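Local coordinates for protein ribonucleoside-diphosphate reductase subunit beta (Streptococcus sanguinis, PDB 4N83) that binds two manganese ions and, as the small subunit of a class Ib ribonucleotide reductase, probably supports conversion of ribonucleotides into the deoxyribonucleotides needed for DNA synthesis, at residues D40-D43 with W44-S48; V243-T246 with E247-K250; R34-L37 with S38-L41; S115-D118 with E119-W123. One frame throughout, in Å; residues are numbered along the deposited sequence.

Overall arrangement
Followed from the N terminus, contact 3 comes first, turning the loop after helix 16-27 into the 3-10 segment 38-40. Contact 1 begins where it ends: the two share Asp40 and Leu41 and run on through the short helix 41-44 to the start of helix 49-78, lying against helices 84-111 and 178-206. Contact 4 follows within helix 114-124, facing the second subunit, its nearest atoms about 6 Å from contact 1 without touching. Contact 2 closes the loop after helix 211-240 and opens helix 246-263, packing on helices 162-173 and 211-240. Contacts 3 and 1 overlap in sequence; otherwise the contacts follow in series, with no nesting or crossing.

Contact 1 (D40-D43 with W44-S48); sequences DLDD and WRKLS
Asp40 O accepts Trp44 N at 2.9 Å, the shortest hydrogen bond of the turn, with an N-H...O angle of 143°. One residue on, Leu41 O receives a weak bond from Arg45 N at 3.4 Å. The carboxylate of Asp42 reaches three residues on: OD2 pairs with Arg45 NH2 at 3.2 Å in a salt bridge. With CG between the backbone N and the carbonyl carbon (chi1 71°), the arginine chain passes by Leu41 O and then extends to NE. The two flat groups are turned 59° apart, and OD2 is met nearly along its C-O bond. Asp42 and Lys46 run alongside each other; Asp42 OD1 stays 4.0 Å from Lys46 NZ, a looser attraction between opposite charges. The pairs tie the short helix 41-44 to the loop that leads from it to helix 49-78. There, Lys46 is the centre of an inverse gamma turn, in which Leu47 N bonds weakly to Arg45 O, and Ser48 is the N-cap of the long helix. On the buried side Trp44 holds its ring anti to the backbone N, and CD1 passes obliquely by Leu41 CD2 at 4.2 Å. The indole continues onto Leu111 and Val55, with Lys52 in a cation-pi contact.

Contact 2 (V243-T246 with E247-K250); sequences VGWT and EEVK
Trp245 O takes two backbone donors from the first turn of the helix: Val249 N at 3.1 Å, with an N-H...O angle of 156°, and, more weakly, Glu248 N at 3.2 Å. Next along, Thr246 O accepts Lys250 N at 3.2 Å. The side chains find their polar partners mostly elsewhere. Thr246 OG1 bonds weakly to Asp241 OD1 just before the segment, while its methyl CG2, anti to the backbone N, lies alongside the lysine chain, 3.7 Å from Lys250 CE. Extended beyond CG, that chain carries its ammonium past the threonine to a salt bridge with Glu237 OE2 of helix 211-240. A second carboxylate also answers it: Glu247, bent at its second torsion (chi2 -61°), brings OE2 to 3.5 Å from Lys250 NZ in a salt bridge whose hydrogen bond is weak. Two acidic groups thus share the lysine, which would probably favour its charged form. Glu248 divides its carboxylate differently. OE1 is hydrogen-bonded to Asn278 ND2, whereas OE2 comes obliquely past the tryptophan, 3.7 Å from Trp245 CB, with the carboxylate and indole planes 57° apart. One face of the indole receives Val243 CG2 near its rim, and the ring also meets Tyr170 of helix 162-173. Val249 packs against Phe166 of helix 162-173 and Thr236 of helix 211-240. Trp245 holds the N-cap position, and its carbonyl accepts the first i to i+4 bond of helix 246-263 in the all-helical, ferritin-like fold.

Contact 3 (R34-L37 with S38-L41); sequences RIPL and SNDL
The backbone from Pro36 onward passes from an extended loop into a 3-10 turn, closed where Asp40 N donates to Leu37 O at 3.2 Å with an N-H...O angle of 157°. This i to i+3 bond is the mark of 3-10 geometry, and the donor stands 57° above the carbonyl plane of Leu37, well away from a lone-pair direction. A weaker bond of the same spacing follows, from Leu41 N to Ser38 O at 3.4 Å, leading the chain into helix 41-44. In the fold, the turn lies on the flank of the helical bundle. The side chain of Leu37 packs on Ser106 and Thr110 of helix 84-111, about 9 Å from the side chain of Tyr104, the predicted active-site tyrosine. Ile35, just upstream, packs on Ile183 and Leu186 of helix 178-206. The start of that same helix holds the carboxylate of Asp40, whose OD2 accepts Val180 N while OD1 takes a weak bond from Asn179 ND2. Both oxygens of this buried acid therefore have donors. On the outer side, Asn39 crosses the proline ring at an angle: with CG beside its own backbone N (chi1 -59°), the amide is carried back along the chain. Its oxygen makes the approach, Asn39 OD1 lying 3.7 Å from Pro36 CB and 3.9 Å from Pro36 CG.

Contact 4 (S115-D118 with E119-W123); sequences SEID and EIFAW
Phe121 packs back along its helix on Ile117, one turn earlier, and one edge of its side chain, from CB to CE2, follows that residue. CB lies 3.7 Å from Ile117 O. With CG beside the backbone N (chi1 -83°), the ring stands alongside the isoleucine and both side chains leave the helix in the same direction. At CD2 the ring edge meets Ile117 O, 3.3 Å away and near the ring plane; the same atom is 3.5 Å from Ile117 CG2. Further out, CE2 is also 3.5 Å from Ile117 CG2, so the methyl rests in plane against the ring edge, across the CD2-CE2 bond. Ile117 presents this branch because CG2 is anti to its backbone N. Beneath the pair runs an ordinary alpha-helical i to i+4 bond, Phe121 N to Ile117 O at 3.1 Å, almost straight at 178°, within helix 114-124 of the ferritin-like fold. The ring comes about 6 Å from the side chain of Tyr104, the predicted active-site residue. It also packs on Asn9 of the second subunit, as Ile117 does on Asn11 of that subunit, which places this side of the helix at the dimer contact. On another side, Ile120 lays CG1 3.4 Å from Glu116 O, the acceptor of its own amide. Glu116 turns its OE1 back to the backbone N of Thr113.

Contact 1 (D40-D43 with W44-S48)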
ATOM      1  N   ASP A  40     -25.698  14.645  -4.666  1.00108.41           N
ATOM      2  CA  ASP A  40     -25.526  15.000  -6.080  1.00108.58           C
ATOM      3  C   ASP A  40     -26.538  14.318  -7.005  1.00109.53           C
ATOM      4  O   ASP A  40     -26.467  14.480  -8.225  1.00109.62           O
ATOM      5  CB  ASP A  40     -24.103  14.673  -6.538  1.00107.83           C
ATOM      6  CG  ASP A  40     -23.071  15.580  -5.908  1.00107.23           C
ATOM      7  OD1 ASP A  40     -23.325  16.099  -4.801  1.00107.30           O
ATOM      8  OD2 ASP A  40     -22.002  15.777  -6.521  1.00107.19           O
ATOM      9  N   LEU A  41     -27.477  13.570  -6.430  1.00109.78           N
ATOM     10  CA  LEU A  41     -28.558  12.960  -7.207  1.00110.69           C
ATOM     11  C   LEU A  41     -29.559  13.999  -7.717  1.00111.56           C
ATOM     12  O   LEU A  41     -30.306  13.729  -8.657  1.00112.56           O
ATOM     13  CB  LEU A  41     -29.290  11.894  -6.382  1.00111.50           C
ATOM     14  CG  LEU A  41     -28.539  10.573  -6.193  1.00111.13           C
ATOM     15  CD1 LEU A  41     -29.196   9.722  -5.116  1.00111.38           C
ATOM     16  CD2 LEU A  41     -28.455   9.806  -7.506  1.00111.40           C
ATOM     17  N   ASP A  42     -29.573  15.176  -7.095  1.00110.98           N
ATOM     18  CA  ASP A  42     -30.440  16.272  -7.526  1.00111.41           C
ATOM     19  C   ASP A  42     -29.957  16.887  -8.842  1.00111.54           C
ATOM     20  O   ASP A  42     -30.767  17.206  -9.710  1.00113.09           O
ATOM     21  CB  ASP A  42     -30.518  17.351  -6.438  1.00110.63           C
ATOM     22  CG  ASP A  42     -31.688  18.295  -6.633  1.00111.46           C
ATOM     23  OD1 ASP A  42     -31.461  19.522  -6.674  1.00110.93           O
ATOM     24  OD2 ASP A  42     -32.835  17.813  -6.745  1.00111.88           O
ATOM     25  N   ASP A  43     -28.638  17.044  -8.982  1.00110.32           N
ATOM     26  CA  ASP A  43     -28.036  17.621 -10.194  1.00110.26           C
ATOM     27  C   ASP A  43     -27.664  16.564 -11.240  1.00110.16           C
ATOM     28  O   ASP A  43     -27.555  16.878 -12.427  1.00109.48           O
ATOM     29  CB  ASP A  43     -26.796  18.451  -9.834  1.00108.65           C
ATOM     30  CG  ASP A  43     -27.150  19.823  -9.294  1.00108.51           C
ATOM     31  OD1 ASP A  43     -27.632  20.664 -10.082  1.00108.96           O
ATOM     32  OD2 ASP A  43     -26.942  20.064  -8.087  1.00107.20           O
ATOM     33  N   TRP A  44     -27.459  15.325 -10.796  1.00110.35           N
ATOM     34  CA  TRP A  44     -27.159  14.213 -11.700  1.00111.71           C
ATOM     35  C   TRP A  44     -28.354  13.886 -12.595  1.00114.16           C
ATOM     36  O   TRP A  44     -28.193  13.683 -13.801  1.00114.69           O
ATOM     37  CB  TRP A  44     -26.735  12.971 -10.902  1.00111.39           C
ATOM     38  CG  TRP A  44     -26.704  11.694 -11.699  1.00111.91           C
ATOM     39  CD1 TRP A  44     -27.451  10.572 -11.478  1.00112.10           C
ATOM     40  CD2 TRP A  44     -25.884  11.409 -12.841  1.00111.89           C
ATOM     41  NE1 TRP A  44     -27.146   9.608 -12.408  1.00112.62           N
ATOM     42  CE2 TRP A  44     -26.189  10.095 -13.257  1.00112.36           C
ATOM     43  CE3 TRP A  44     -24.921  12.136 -13.551  1.00111.26           C
ATOM     44  CZ2 TRP A  44     -25.567   9.494 -14.355  1.00112.35           C
ATOM     45  CZ3 TRP A  44     -24.304  11.538 -14.642  1.00111.12           C
ATOM     46  CH2 TRP A  44     -24.629  10.229 -15.032  1.00111.77           C
ATOM     47  N   ARG A  45     -29.547  13.843 -12.002  1.00116.03           N
ATOM     48  CA  ARG A  45     -30.774  13.533 -12.745  1.00118.13           C
ATOM     49  C   ARG A  45     -31.218  14.672 -13.674  1.00119.04           C
ATOM     50  O   ARG A  45     -32.075  14.466 -14.534  1.00120.25           O
ATOM     51  CB  ARG A  45     -31.912  13.141 -11.786  1.00119.36           C
ATOM     52  CG  ARG A  45     -32.486  14.283 -10.959  1.00120.55           C
ATOM     53  CD  ARG A  45     -33.352  13.763  -9.821  1.00121.07           C
ATOM     54  NE  ARG A  45     -33.845  14.847  -8.968  1.00121.75           N
ATOM     55  CZ  ARG A  45     -34.903  15.614  -9.236  1.00122.74           C
ATOM     56  NH1 ARG A  45     -35.617  15.439 -10.345  1.00123.85           N
ATOM     57  NH2 ARG A  45     -35.251  16.571  -8.381  1.00122.70           N
ATOM     58  N   LYS A  46     -30.637  15.861 -13.503  1.00118.71           N
ATOM     59  CA  LYS A  46     -30.855  16.979 -14.425  1.00119.88           C
ATOM     60  C   LYS A  46     -29.827  16.953 -15.563  1.00119.00           C
ATOM     61  O   LYS A  46     -29.105  17.928 -15.786  1.00118.16           O
ATOM     62  CB  LYS A  46     -30.778  18.317 -13.678  1.00120.47           C
ATOM     63  CG  LYS A  46     -31.857  18.518 -12.627  1.00121.37           C
ATOM     64  CD  LYS A  46     -31.663  19.836 -11.893  1.00121.18           C
ATOM     65  CE  LYS A  46     -32.672  20.007 -10.770  1.00122.01           C
ATOM     66  NZ  LYS A  46     -32.532  21.325 -10.093  1.00122.22           N
ATOM     67  N   LEU A  47     -29.767  15.826 -16.270  1.00118.41           N
ATOM     68  CA  LEU A  47     -28.864  15.648 -17.410  1.00117.59           C
ATOM     69  C   LEU A  47     -29.524  14.766 -18.468  1.00118.03           C
ATOM     70  O   LEU A  47     -30.331  13.892 -18.145  1.00117.59           O
ATOM     71  CB  LEU A  47     -27.544  15.008 -16.966  1.00115.74           C
ATOM     72  CG  LEU A  47     -26.639  15.779 -15.999  1.00114.18           C
ATOM     73  CD1 LEU A  47     -25.505  14.884 -15.531  1.00112.32           C
ATOM     74  CD2 LEU A  47     -26.081  17.046 -16.631  1.00114.79           C
ATOM     75  N   SER A  48     -29.171  14.996 -19.729  1.00118.11           N
ATOM     76  CA  SER A  48     -29.715  14.219 -20.841  1.00119.31           C
ATOM     77  C   SER A  48     -28.986  12.881 -20.988  1.00118.54           C
ATOM     78  O   SER A  48     -28.011  12.617 -20.282  1.00116.04           O
ATOM     79  CB  SER A  48     -29.605  15.020 -22.142  1.00120.41           C
ATOM     80  OG  SER A  48     -28.259  15.378 -22.407  1.00119.23           O
TER

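Contact 2 (V243-T246 with E247-K250)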
ATOM      1  N   VAL A 243     -21.464  15.505 -27.692  1.00133.52           N
ATOM      2  CA  VAL A 243     -21.604  16.651 -26.782  1.00132.50           C
ATOM      3  C   VAL A 243     -20.856  17.888 -27.297  1.00133.60           C
ATOM      4  O   VAL A 243     -21.240  19.020 -26.996  1.00132.77           O
ATOM      5  CB  VAL A 243     -21.150  16.320 -25.338  1.00129.89           C
ATOM      6  CG1 VAL A 243     -22.125  15.348 -24.689  1.00129.38           C
ATOM      7  CG2 VAL A 243     -19.731  15.765 -25.302  1.00128.68           C
ATOM      8  N   GLY A 244     -19.788  17.661 -28.059  1.00135.20           N
ATOM      9  CA  GLY A 244     -19.091  18.729 -28.775  1.00136.33           C
ATOM     10  C   GLY A 244     -18.040  19.476 -27.973  1.00135.59           C
ATOM     11  O   GLY A 244     -17.957  20.702 -28.055  1.00135.86           O
ATOM     12  N   TRP A 245     -17.237  18.743 -27.202  1.00134.71           N
ATOM     13  CA  TRP A 245     -16.089  19.325 -26.493  1.00133.18           C
ATOM     14  C   TRP A 245     -14.771  18.701 -26.972  1.00132.09           C
ATOM     15  O   TRP A 245     -13.769  18.744 -26.259  1.00130.84           O
ATOM     16  CB  TRP A 245     -16.213  19.129 -24.974  1.00132.16           C
ATOM     17  CG  TRP A 245     -17.560  19.454 -24.388  1.00133.55           C
ATOM     18  CD1 TRP A 245     -18.422  20.433 -24.792  1.00134.97           C
ATOM     19  CD2 TRP A 245     -18.180  18.813 -23.265  1.00133.66           C
ATOM     20  NE1 TRP A 245     -19.548  20.428 -24.003  1.00135.30           N
ATOM     21  CE2 TRP A 245     -19.424  19.447 -23.056  1.00134.39           C
ATOM     22  CE3 TRP A 245     -17.806  17.761 -22.418  1.00132.86           C
ATOM     23  CZ2 TRP A 245     -20.299  19.061 -22.036  1.00134.21           C
ATOM     24  CZ3 TRP A 245     -18.677  17.378 -21.403  1.00132.31           C
ATOM     25  CH2 TRP A 245     -19.909  18.029 -21.222  1.00133.11           C
ATOM     26  N   THR A 246     -14.775  18.137 -28.181  1.00131.99           N
ATOM     27  CA  THR A 246     -13.627  17.387 -28.704  1.00130.53           C
ATOM     28  C   THR A 246     -12.352  18.225 -28.775  1.00129.56           C
ATOM     29  O   THR A 246     -11.290  17.780 -28.342  1.00127.41           O
ATOM     30  CB  THR A 246     -13.926  16.826 -30.109  1.00132.29           C
ATOM     31  OG1 THR A 246     -15.104  16.013 -30.062  1.00131.85           O
ATOM     32  CG2 THR A 246     -12.763  15.990 -30.627  1.00132.39           C
ATOM     33  N   GLU A 247     -12.463  19.431 -29.324  1.00130.47           N
ATOM     34  CA  GLU A 247     -11.304  20.309 -29.498  1.00131.39           C
ATOM     35  C   GLU A 247     -10.812  20.922 -28.184  1.00130.89           C
ATOM     36  O   GLU A 247      -9.651  21.318 -28.084  1.00130.07           O
ATOM     37  CB  GLU A 247     -11.619  21.417 -30.509  1.00132.85           C
ATOM     38  CG  GLU A 247     -11.886  20.914 -31.922  1.00135.18           C
ATOM     39  CD  GLU A 247     -10.700  20.186 -32.535  1.00135.85           C
ATOM     40  OE1 GLU A 247      -9.545  20.494 -32.170  1.00135.22           O
ATOM     41  OE2 GLU A 247     -10.924  19.303 -33.389  1.00137.08           O
ATOM     42  N   GLU A 248     -11.689  20.999 -27.185  1.00131.98           N
ATOM     43  CA  GLU A 248     -11.309  21.494 -25.858  1.00131.85           C
ATOM     44  C   GLU A 248     -10.506  20.456 -25.072  1.00132.29           C
ATOM     45  O   GLU A 248      -9.580  20.812 -24.340  1.00131.95           O
ATOM     46  CB  GLU A 248     -12.546  21.904 -25.056  1.00131.49           C
ATOM     47  CG  GLU A 248     -13.268  23.122 -25.608  1.00132.63           C
ATOM     48  CD  GLU A 248     -14.451  23.532 -24.753  1.00132.10           C
ATOM     49  OE1 GLU A 248     -14.501  24.704 -24.326  1.00131.24           O
ATOM     50  OE2 GLU A 248     -15.329  22.679 -24.500  1.00132.62           O
ATOM     51  N   VAL A 249     -10.870  19.182 -25.217  1.00134.17           N
ATOM     52  CA  VAL A 249     -10.143  18.082 -24.570  1.00133.54           C
ATOM     53  C   VAL A 249      -8.751  17.924 -25.190  1.00133.74           C
ATOM     54  O   VAL A 249      -7.786  17.607 -24.493  1.00132.83           O
ATOM     55  CB  VAL A 249     -10.920  16.746 -24.666  1.00133.99           C
ATOM     56  CG1 VAL A 249     -10.082  15.583 -24.142  1.00133.07           C
ATOM     57  CG2 VAL A 249     -12.232  16.834 -23.898  1.00133.76           C
ATOM     58  N   LYS A 250      -8.662  18.144 -26.500  1.00135.02           N
ATOM     59  CA  LYS A 250      -7.378  18.147 -27.202  1.00134.76           C
ATOM     60  C   LYS A 250      -6.474  19.279 -26.707  1.00133.50           C
ATOM     61  O   LYS A 250      -5.262  19.097 -26.577  1.00133.31           O
ATOM     62  CB  LYS A 250      -7.595  18.259 -28.714  1.00136.39           C
ATOM     63  CG  LYS A 250      -8.182  17.003 -29.340  1.00137.38           C
ATOM     64  CD  LYS A 250      -8.616  17.237 -30.777  1.00139.18           C
ATOM     65  CE  LYS A 250      -9.099  15.949 -31.422  1.00140.14           C
ATOM     66  NZ  LYS A 250      -9.511  16.157 -32.838  1.00142.53           N
TER

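Contact 3 (R34-L37 with S38-L41)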
ATOM      1  N   ARG A  34     -16.347   8.599   3.088  1.00 93.49           N
ATOM      2  CA  ARG A  34     -16.578   9.863   3.796  1.00 94.95           C
ATOM      3  C   ARG A  34     -17.474  10.811   2.996  1.00 96.29           C
ATOM      4  O   ARG A  34     -18.364  11.453   3.555  1.00 97.53           O
ATOM      5  CB  ARG A  34     -15.250  10.569   4.089  1.00 94.76           C
ATOM      6  CG  ARG A  34     -14.283   9.782   4.957  1.00 95.34           C
ATOM      7  CD  ARG A  34     -12.948  10.504   5.062  1.00 95.68           C
ATOM      8  NE  ARG A  34     -11.967   9.755   5.844  1.00 96.57           N
ATOM      9  CZ  ARG A  34     -10.722  10.162   6.091  1.00 96.33           C
ATOM     10  NH1 ARG A  34     -10.278  11.324   5.620  1.00 95.35           N
ATOM     11  NH2 ARG A  34      -9.910   9.400   6.817  1.00 96.57           N
ATOM     12  N   ILE A  35     -17.229  10.892   1.688  1.00 96.32           N
ATOM     13  CA  ILE A  35     -17.921  11.841   0.811  1.00 96.90           C
ATOM     14  C   ILE A  35     -19.389  11.443   0.605  1.00 98.57           C
ATOM     15  O   ILE A  35     -19.669  10.301   0.240  1.00 98.26           O
ATOM     16  CB  ILE A  35     -17.215  11.941  -0.563  1.00 96.28           C
ATOM     17  CG1 ILE A  35     -15.810  12.532  -0.397  1.00 95.40           C
ATOM     18  CG2 ILE A  35     -18.027  12.791  -1.533  1.00 96.71           C
ATOM     19  CD1 ILE A  35     -14.902  12.316  -1.590  1.00 94.99           C
ATOM     20  N   PRO A  36     -20.328  12.385   0.835  1.00101.04           N
ATOM     21  CA  PRO A  36     -21.751  12.115   0.615  1.00102.57           C
ATOM     22  C   PRO A  36     -22.160  12.288  -0.852  1.00103.44           C
ATOM     23  O   PRO A  36     -22.395  13.407  -1.306  1.00103.82           O
ATOM     24  CB  PRO A  36     -22.440  13.154   1.502  1.00103.05           C
ATOM     25  CG  PRO A  36     -21.498  14.308   1.522  1.00102.16           C
ATOM     26  CD  PRO A  36     -20.110  13.742   1.375  1.00101.07           C
ATOM     27  N   LEU A  37     -22.251  11.178  -1.578  1.00104.35           N
ATOM     28  CA  LEU A  37     -22.564  11.205  -3.009  1.00105.66           C
ATOM     29  C   LEU A  37     -24.064  11.331  -3.298  1.00107.03           C
ATOM     30  O   LEU A  37     -24.453  11.706  -4.407  1.00106.97           O
ATOM     31  CB  LEU A  37     -22.005   9.951  -3.692  1.00105.68           C
ATOM     32  CG  LEU A  37     -20.473   9.870  -3.728  1.00104.67           C
ATOM     33  CD1 LEU A  37     -20.000   8.430  -3.856  1.00104.49           C
ATOM     34  CD2 LEU A  37     -19.915  10.725  -4.856  1.00104.14           C
ATOM     35  N   SER A  38     -24.899  11.021  -2.305  1.00107.79           N
ATOM     36  CA  SER A  38     -26.357  11.063  -2.465  1.00109.42           C
ATOM     37  C   SER A  38     -26.909  12.480  -2.654  1.00109.89           C
ATOM     38  O   SER A  38     -28.006  12.651  -3.189  1.00111.29           O
ATOM     39  CB  SER A  38     -27.044  10.406  -1.263  1.00110.34           C
ATOM     40  OG  SER A  38     -26.795  11.130  -0.071  1.00110.60           O
ATOM     41  N   ASN A  39     -26.151  13.486  -2.216  1.00108.68           N
ATOM     42  CA  ASN A  39     -26.545  14.889  -2.380  1.00108.17           C
ATOM     43  C   ASN A  39     -26.399  15.400  -3.819  1.00108.49           C
ATOM     44  O   ASN A  39     -26.915  16.469  -4.145  1.00109.31           O
ATOM     45  CB  ASN A  39     -25.738  15.793  -1.439  1.00106.47           C
ATOM     46  CG  ASN A  39     -25.905  15.424   0.029  1.00105.77           C
ATOM     47  OD1 ASN A  39     -25.032  15.713   0.848  1.00104.31           O
ATOM     48  ND2 ASN A  39     -27.021  14.786   0.368  1.00106.02           N
ATOM     49  N   ASP A  40     -25.698  14.645  -4.666  1.00108.41           N
ATOM     50  CA  ASP A  40     -25.526  15.000  -6.080  1.00108.58           C
ATOM     51  C   ASP A  40     -26.538  14.318  -7.005  1.00109.53           C
ATOM     52  O   ASP A  40     -26.467  14.480  -8.225  1.00109.62           O
ATOM     53  CB  ASP A  40     -24.103  14.673  -6.538  1.00107.83           C
ATOM     54  CG  ASP A  40     -23.071  15.580  -5.908  1.00107.23           C
ATOM     55  OD1 ASP A  40     -23.325  16.099  -4.801  1.00107.30           O
ATOM     56  OD2 ASP A  40     -22.002  15.777  -6.521  1.00107.19           O
ATOM     57  N   LEU A  41     -27.477  13.570  -6.430  1.00109.78           N
ATOM     58  CA  LEU A  41     -28.558  12.960  -7.207  1.00110.69           C
ATOM     59  C   LEU A  41     -29.559  13.999  -7.717  1.00111.56           C
ATOM     60  O   LEU A  41     -30.306  13.729  -8.657  1.00112.56           O
ATOM     61  CB  LEU A  41     -29.290  11.894  -6.382  1.00111.50           C
ATOM     62  CG  LEU A  41     -28.539  10.573  -6.193  1.00111.13           C
ATOM     63  CD1 LEU A  41     -29.196   9.722  -5.116  1.00111.38           C
ATOM     64  CD2 LEU A  41     -28.455   9.806  -7.506  1.00111.40           C
TER

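Contact 4 (S115-D118 with E119-W123)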
ATOM      1  N   SER A 115     -27.851  -2.848 -13.203  1.00115.65           N
ATOM      2  CA  SER A 115     -27.612  -3.256 -14.591  1.00117.19           C
ATOM      3  C   SER A 115     -26.893  -2.182 -15.413  1.00117.23           C
ATOM      4  O   SER A 115     -26.175  -2.508 -16.358  1.00117.54           O
ATOM      5  CB  SER A 115     -28.928  -3.650 -15.268  1.00118.41           C
ATOM      6  OG  SER A 115     -29.916  -2.652 -15.082  1.00118.66           O
ATOM      7  N   GLU A 116     -27.094  -0.912 -15.062  1.00117.10           N
ATOM      8  CA  GLU A 116     -26.367   0.192 -15.705  1.00117.34           C
ATOM      9  C   GLU A 116     -24.862   0.113 -15.438  1.00117.05           C
ATOM     10  O   GLU A 116     -24.060   0.521 -16.279  1.00117.41           O
ATOM     11  CB  GLU A 116     -26.897   1.554 -15.241  1.00116.54           C
ATOM     12  CG  GLU A 116     -28.075   2.081 -16.046  1.00117.89           C
ATOM     13  CD  GLU A 116     -28.439   3.511 -15.682  1.00117.30           C
ATOM     14  OE1 GLU A 116     -28.404   3.853 -14.480  1.00115.62           O
ATOM     15  OE2 GLU A 116     -28.764   4.296 -16.598  1.00117.61           O
ATOM     16  N   ILE A 117     -24.491  -0.405 -14.268  1.00116.28           N
ATOM     17  CA  ILE A 117     -23.083  -0.573 -13.904  1.00115.59           C
ATOM     18  C   ILE A 117     -22.468  -1.722 -14.704  1.00116.11           C
ATOM     19  O   ILE A 117     -21.337  -1.615 -15.180  1.00116.23           O
ATOM     20  CB  ILE A 117     -22.906  -0.822 -12.390  1.00115.14           C
ATOM     21  CG1 ILE A 117     -23.449   0.365 -11.583  1.00114.28           C
ATOM     22  CG2 ILE A 117     -21.433  -1.030 -12.050  1.00114.62           C
ATOM     23  CD1 ILE A 117     -23.799   0.030 -10.149  1.00113.61           C
ATOM     24  N   ASP A 118     -23.218  -2.813 -14.855  1.00116.59           N
ATOM     25  CA  ASP A 118     -22.800  -3.938 -15.697  1.00117.27           C
ATOM     26  C   ASP A 118     -22.546  -3.492 -17.139  1.00118.69           C
ATOM     27  O   ASP A 118     -21.608  -3.965 -17.783  1.00118.71           O
ATOM     28  CB  ASP A 118     -23.857  -5.049 -15.689  1.00118.12           C
ATOM     29  CG  ASP A 118     -23.942  -5.771 -14.357  1.00117.21           C
ATOM     30  OD1 ASP A 118     -22.889  -6.194 -13.837  1.00116.14           O
ATOM     31  OD2 ASP A 118     -25.067  -5.931 -13.836  1.00117.32           O
ATOM     32  N   GLU A 119     -23.387  -2.584 -17.632  1.00119.86           N
ATOM     33  CA  GLU A 119     -23.254  -2.043 -18.988  1.00122.07           C
ATOM     34  C   GLU A 119     -21.975  -1.226 -19.178  1.00122.01           C
ATOM     35  O   GLU A 119     -21.326  -1.323 -20.222  1.00123.61           O
ATOM     36  CB  GLU A 119     -24.471  -1.182 -19.352  1.00122.97           C
ATOM     37  CG  GLU A 119     -25.716  -1.984 -19.702  1.00125.11           C
ATOM     38  CD  GLU A 119     -26.864  -1.114 -20.181  1.00126.17           C
ATOM     39  OE1 GLU A 119     -27.032   0.008 -19.653  1.00125.29           O
ATOM     40  OE2 GLU A 119     -27.605  -1.555 -21.085  1.00127.39           O
ATOM     41  N   ILE A 120     -21.621  -0.424 -18.178  1.00120.60           N
ATOM     42  CA  ILE A 120     -20.427   0.419 -18.251  1.00119.91           C
ATOM     43  C   ILE A 120     -19.155  -0.429 -18.222  1.00119.58           C
ATOM     44  O   ILE A 120     -18.287  -0.277 -19.083  1.00119.10           O
ATOM     45  CB  ILE A 120     -20.397   1.463 -17.112  1.00119.30           C
ATOM     46  CG1 ILE A 120     -21.527   2.482 -17.303  1.00119.94           C
ATOM     47  CG2 ILE A 120     -19.053   2.186 -17.070  1.00118.47           C
ATOM     48  CD1 ILE A 120     -21.873   3.263 -16.053  1.00119.13           C
ATOM     49  N   PHE A 121     -19.055  -1.319 -17.237  1.00119.50           N
ATOM     50  CA  PHE A 121     -17.880  -2.191 -17.098  1.00120.04           C
ATOM     51  C   PHE A 121     -17.679  -3.105 -18.309  1.00121.30           C
ATOM     52  O   PHE A 121     -16.543  -3.388 -18.691  1.00121.70           O
ATOM     53  CB  PHE A 121     -17.959  -3.030 -15.810  1.00119.68           C
ATOM     54  CG  PHE A 121     -17.482  -2.303 -14.582  1.00118.35           C
ATOM     55  CD1 PHE A 121     -16.127  -2.077 -14.379  1.00117.64           C
ATOM     56  CD2 PHE A 121     -18.383  -1.845 -13.629  1.00118.13           C
ATOM     57  CE1 PHE A 121     -15.680  -1.406 -13.252  1.00116.62           C
ATOM     58  CE2 PHE A 121     -17.942  -1.174 -12.498  1.00116.84           C
ATOM     59  CZ  PHE A 121     -16.588  -0.955 -12.309  1.00116.09           C
ATOM     60  N   ALA A 122     -18.779  -3.557 -18.907  1.00121.75           N
ATOM     61  CA  ALA A 122     -18.722  -4.407 -20.096  1.00122.97           C
ATOM     62  C   ALA A 122     -18.057  -3.699 -21.279  1.00123.38           C
ATOM     63  O   ALA A 122     -17.268  -4.303 -22.005  1.00124.35           O
ATOM     64  CB  ALA A 122     -20.119  -4.872 -20.480  1.00124.13           C
ATOM     65  N   TRP A 123     -18.378  -2.419 -21.460  1.00122.76           N
ATOM     66  CA  TRP A 123     -17.843  -1.627 -22.574  1.00123.59           C
ATOM     67  C   TRP A 123     -16.366  -1.266 -22.390  1.00122.79           C
ATOM     68  O   TRP A 123     -15.598  -1.281 -23.356  1.00122.90           O
ATOM     69  CB  TRP A 123     -18.674  -0.352 -22.765  1.00122.92           C
ATOM     70  CG  TRP A 123     -18.124   0.584 -23.799  1.00123.39           C
ATOM     71  CD1 TRP A 123     -18.230   0.467 -25.153  1.00125.51           C
ATOM     72  CD2 TRP A 123     -17.380   1.785 -23.557  1.00122.47           C
ATOM     73  NE1 TRP A 123     -17.599   1.520 -25.771  1.00125.66           N
ATOM     74  CE2 TRP A 123     -17.067   2.343 -24.814  1.00123.49           C
ATOM     75  CE3 TRP A 123     -16.946   2.442 -22.399  1.00120.91           C
ATOM     76  CZ2 TRP A 123     -16.344   3.530 -24.947  1.00122.71           C
ATOM     77  CZ3 TRP A 123     -16.222   3.619 -22.532  1.00120.20           C
ATOM     78  CH2 TRP A 123     -15.930   4.152 -23.798  1.00121.26           C
TER